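Local coordinates for protein oxalate oxidase (Hordeum vulgare, PDB 1FI2) that oxidises oxalate with molecular oxygen to carbon dioxide and hydrogen peroxide, using manganese, and also shows superoxide dismutase activity as a secreted homohexamer of the barley cell wall, at residues A93-M98 with L135-F140; Q139-V142 with E146-M149. One frame throughout, in Å; residues are numbered along the deposited sequence.

Interaction 1: A93-M98 with L135-F140; sequences ATEIGM and LMHFQF. With MN (manganese (II) ion), chain B.
Glu95 and His137 reach across the barrel interior and meet at one manganese ion. Glu95 OE1 binds the metal at 2.2 Å. NE2 of His137 binds it at the same length. The two ligand atoms lie close because they share the ion, not because they bond to each other. Carboxylate and imidazole planes are turned 69° apart. Glu95 arrives fully stretched, with CG anti to the backbone N (chi1 171°), which carries the carboxylate out from its strand to the metal. Its OE2 stays back from the ion, so the carboxylate coordinates through a single oxygen.

Hydrogen bonds steady the groups around the metal. ND1 of His137 donates to Leu135 O at 3.0 Å, with an angle of 152° at the hydrogen. This bond, with the metal, helps to set the ring's rotation. A metal-bound water links the two segments a second time. It donates to Glu95 OE2 at 2.7 Å and accepts from Gln139 NE2 at 2.8 Å. OE1 of Gln139 accepts from Asn85 ND2, so this second-shell amide is held at both ends. A further water on the manganese lies 2.4 Å from it.

His88 and His90 complete the protein ligands. Three histidines and one glutamate on manganese inside a beta-jellyroll form the cupin metal site, here the oxalate oxidase centre of germin.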
# COMPACT_ATOMS: atom_id res chain seq x y z
N ALA A 93 0.11 10.58 8.68
CA ALA A 93 -0.13 11.34 7.46
C ALA A 93 0.80 12.52 7.20
O ALA A 93 1.32 13.16 8.10
CB ALA A 93 -1.55 11.90 7.49
N THR A 94 0.85 12.86 5.91
CA THR A 94 1.47 14.08 5.41
C THR A 94 0.41 15.17 5.44
O THR A 94 -0.77 14.89 5.19
CB THR A 94 1.97 13.91 3.96
OG1 THR A 94 3.03 12.95 3.89
CG2 THR A 94 2.48 15.23 3.38
N GLU A 95 0.80 16.40 5.73
CA GLU A 95 -0.12 17.54 5.76
C GLU A 95 0.26 18.53 4.66
O GLU A 95 1.43 18.78 4.40
CB GLU A 95 -0.09 18.21 7.13
CG GLU A 95 -0.83 19.53 7.26
CD GLU A 95 -0.57 20.22 8.59
OE1 GLU A 95 0.03 19.58 9.48
OE2 GLU A 95 -0.94 21.39 8.77
N ILE A 96 -0.76 19.08 4.02
CA ILE A 96 -0.57 20.08 2.96
C ILE A 96 -1.54 21.22 3.22
O ILE A 96 -2.74 20.99 3.35
CB ILE A 96 -0.67 19.44 1.58
CG1 ILE A 96 -0.25 20.41 0.47
CG2 ILE A 96 -2.06 18.87 1.30
CD1 ILE A 96 -0.00 19.74 -0.87
N GLY A 97 -1.02 22.44 3.43
CA GLY A 97 -1.93 23.52 3.82
C GLY A 97 -1.75 24.84 3.10
O GLY A 97 -0.78 25.07 2.38
N MET A 98 -2.74 25.71 3.29
CA MET A 98 -2.72 27.04 2.70
C MET A 98 -3.10 28.07 3.76
O MET A 98 -4.07 27.86 4.49
CB MET A 98 -3.67 27.16 1.49
CG MET A 98 -3.60 28.55 0.87
SD MET A 98 -4.77 28.81 -0.48
CE MET A 98 -3.87 28.08 -1.84
N LEU A 135 6.85 14.13 10.98
CA LEU A 135 7.88 15.06 11.43
C LEU A 135 7.30 16.13 12.35
O LEU A 135 6.14 16.52 12.19
CB LEU A 135 8.56 15.72 10.23
CG LEU A 135 9.29 14.77 9.26
CD1 LEU A 135 9.95 15.55 8.13
CD2 LEU A 135 10.33 13.93 9.98
N MET A 136 8.11 16.60 13.28
CA MET A 136 7.68 17.67 14.19
C MET A 136 7.55 18.99 13.44
O MET A 136 8.37 19.30 12.57
CB MET A 136 8.65 17.78 15.37
CG MET A 136 8.10 18.59 16.54
SD MET A 136 9.27 18.85 17.88
CE MET A 136 9.69 17.16 18.31
N HIS A 137 6.51 19.76 13.76
CA HIS A 137 6.29 21.04 13.09
C HIS A 137 5.43 21.96 13.95
O HIS A 137 4.81 21.50 14.92
CB HIS A 137 5.65 20.83 11.71
CG HIS A 137 4.34 20.11 11.73
ND1 HIS A 137 4.23 18.79 12.09
CD2 HIS A 137 3.08 20.52 11.42
CE1 HIS A 137 2.98 18.41 12.01
NE2 HIS A 137 2.23 19.43 11.61
N PHE A 138 5.38 23.24 13.62
CA PHE A 138 4.60 24.21 14.38
C PHE A 138 4.25 25.43 13.53
O PHE A 138 4.80 25.61 12.45
CB PHE A 138 5.42 24.71 15.58
CG PHE A 138 6.68 25.45 15.21
CD1 PHE A 138 6.67 26.81 14.95
CD2 PHE A 138 7.89 24.77 15.13
CE1 PHE A 138 7.83 27.48 14.61
CE2 PHE A 138 9.05 25.44 14.79
CZ PHE A 138 9.02 26.80 14.52
N GLN A 139 3.34 26.25 14.03
CA GLN A 139 2.95 27.50 13.38
C GLN A 139 2.86 28.57 14.47
O GLN A 139 2.44 28.29 15.59
CB GLN A 139 1.64 27.46 12.60
CG GLN A 139 1.65 26.65 11.31
CD GLN A 139 1.25 25.21 11.57
OE1 GLN A 139 0.44 24.93 12.47
NE2 GLN A 139 1.80 24.27 10.82
N PHE A 140 3.29 29.79 14.16
CA PHE A 140 3.28 30.89 15.12
C PHE A 140 2.80 32.17 14.43
O PHE A 140 3.35 32.54 13.39
CB PHE A 140 4.69 31.05 15.68
CG PHE A 140 4.89 32.09 16.74
CD1 PHE A 140 4.50 31.86 18.05
CD2 PHE A 140 5.55 33.28 16.45
CE1 PHE A 140 4.70 32.81 19.03
CE2 PHE A 140 5.76 34.23 17.43
CZ PHE A 140 5.33 34.00 18.72
MN MN B . 0.04 19.83 11.65
O HOH W 1 0.20 21.99 11.11
O HOH W 2 -2.30 20.16 12.26

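Interaction 2: Q139-V142 with E146-M149; sequences QFNV and EAYM
Met149, Asn141 and Gln139 carry most of this contact between two strands that face each other across the barrel interior. The methyl end of Met149 lies against the amide of Gln139. Met149 CE is 3.2 Å from Gln139 OE1 and 3.6 Å from Gln139 CD. The two side chains cross at about a right angle. Met149 takes chi1 60°, with CG set between the backbone N and the carbonyl carbon, and the chain runs extended from there, which brings its methyl to the Gln139 amide. Gln139 bends at chi2 (90°), which turns its amide across the methionine end. SD of Met149 sits 4.0 Å from Gln139 CG, so the thioether covers the aliphatic part as well. Phe79 touches both side chains. Gln139 OE1 also accepts from Asn85 ND2.

The strands belong to the two facing sheets of the cupin beta-jellyroll, and here they draw together toward the connection between them. The CA atoms of Gln139 and Met149 are 10.0 Å apart, those of Asn141 and Ala147 only 6.7 Å. An alanine in place of Gln139 would probably strip the amide from the methyl of Met149 and leave Asn85 ND2 without this acceptor.

Where the strands come closest the amide of Asn141 packs against Ala147. Asn141 ND2 lies 3.8 Å from Ala147 CB, and Asn141 CG 3.9 Å from it. Both ends of this amide also bond within the connection: OD1 accepts from Gly143 N, and ND2 donates to Thr145 O.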
# COMPACT_ATOMS: atom_id res chain seq x y z
N GLN A 139 3.34 26.25 14.03
CA GLN A 139 2.95 27.50 13.38
C GLN A 139 2.86 28.57 14.47
O GLN A 139 2.44 28.29 15.59
CB GLN A 139 1.64 27.46 12.60
CG GLN A 139 1.65 26.65 11.31
CD GLN A 139 1.25 25.21 11.57
OE1 GLN A 139 0.44 24.93 12.47
NE2 GLN A 139 1.80 24.27 10.82
N PHE A 140 3.29 29.79 14.16
CA PHE A 140 3.28 30.89 15.12
C PHE A 140 2.80 32.17 14.43
O PHE A 140 3.35 32.54 13.39
CB PHE A 140 4.69 31.05 15.68
CG PHE A 140 4.89 32.09 16.74
CD1 PHE A 140 4.50 31.86 18.05
CD2 PHE A 140 5.55 33.28 16.45
CE1 PHE A 140 4.70 32.81 19.03
CE2 PHE A 140 5.76 34.23 17.43
CZ PHE A 140 5.33 34.00 18.72
N ASN A 141 1.77 32.82 14.97
CA ASN A 141 1.24 34.04 14.36
C ASN A 141 2.12 35.24 14.65
O ASN A 141 2.12 35.77 15.76
CB ASN A 141 -0.20 34.28 14.84
CG ASN A 141 -0.87 35.45 14.15
OD1 ASN A 141 -0.28 36.11 13.31
ND2 ASN A 141 -2.12 35.72 14.52
N VAL A 142 2.82 35.73 13.62
CA VAL A 142 3.75 36.84 13.78
C VAL A 142 3.15 38.17 13.36
O VAL A 142 3.83 39.20 13.43
CB VAL A 142 5.06 36.62 12.99
CG1 VAL A 142 5.79 35.39 13.49
CG2 VAL A 142 4.79 36.54 11.50
N GLU A 146 -5.62 38.53 13.48
CA GLU A 146 -5.93 37.11 13.63
C GLU A 146 -5.57 36.40 12.33
O GLU A 146 -5.80 36.97 11.25
CB GLU A 146 -7.42 36.97 13.92
CG GLU A 146 -7.94 35.56 14.08
CD GLU A 146 -9.46 35.57 14.21
OE1 GLU A 146 -10.10 36.34 13.45
OE2 GLU A 146 -9.99 34.82 15.05
N ALA A 147 -4.98 35.22 12.40
CA ALA A 147 -4.61 34.50 11.18
C ALA A 147 -5.36 33.17 11.10
O ALA A 147 -5.86 32.70 12.12
CB ALA A 147 -3.11 34.25 11.15
N TYR A 148 -5.49 32.63 9.88
CA TYR A 148 -6.13 31.31 9.78
C TYR A 148 -5.62 30.57 8.55
O TYR A 148 -5.19 31.16 7.57
CB TYR A 148 -7.64 31.39 9.85
CG TYR A 148 -8.51 31.51 8.64
CD1 TYR A 148 -8.93 30.38 7.95
CD2 TYR A 148 -8.95 32.74 8.18
CE1 TYR A 148 -9.75 30.47 6.84
CE2 TYR A 148 -9.76 32.86 7.07
CZ TYR A 148 -10.16 31.72 6.40
OH TYR A 148 -10.97 31.83 5.29
N MET A 149 -5.60 29.24 8.68
CA MET A 149 -5.17 28.36 7.61
C MET A 149 -6.11 27.16 7.52
O MET A 149 -6.81 26.84 8.48
CB MET A 149 -3.75 27.85 7.86
CG MET A 149 -3.60 27.07 9.15
SD MET A 149 -1.93 26.50 9.49
CE MET A 149 -2.24 25.29 10.78

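Following the chain, strand 95-101 comes first and brings 93-98 into interaction 1. The chain then passes through three more strands before 135-140 returns to close that long loop. Interaction 2 starts on the same strand, 137-141, and closes a far shorter loop through the turn at 143-145. The two loops thus follow one another, overlapping at Gln139 and Phe140. Strand 147-153 then enters the sheet beside 95-101, and Met98 O touches Met149 CB at 3.4 Å. Both contacts therefore join the same two facing sheets. Interaction 1 ties them through the metal, and interaction 2 does so nearer the end where they converge.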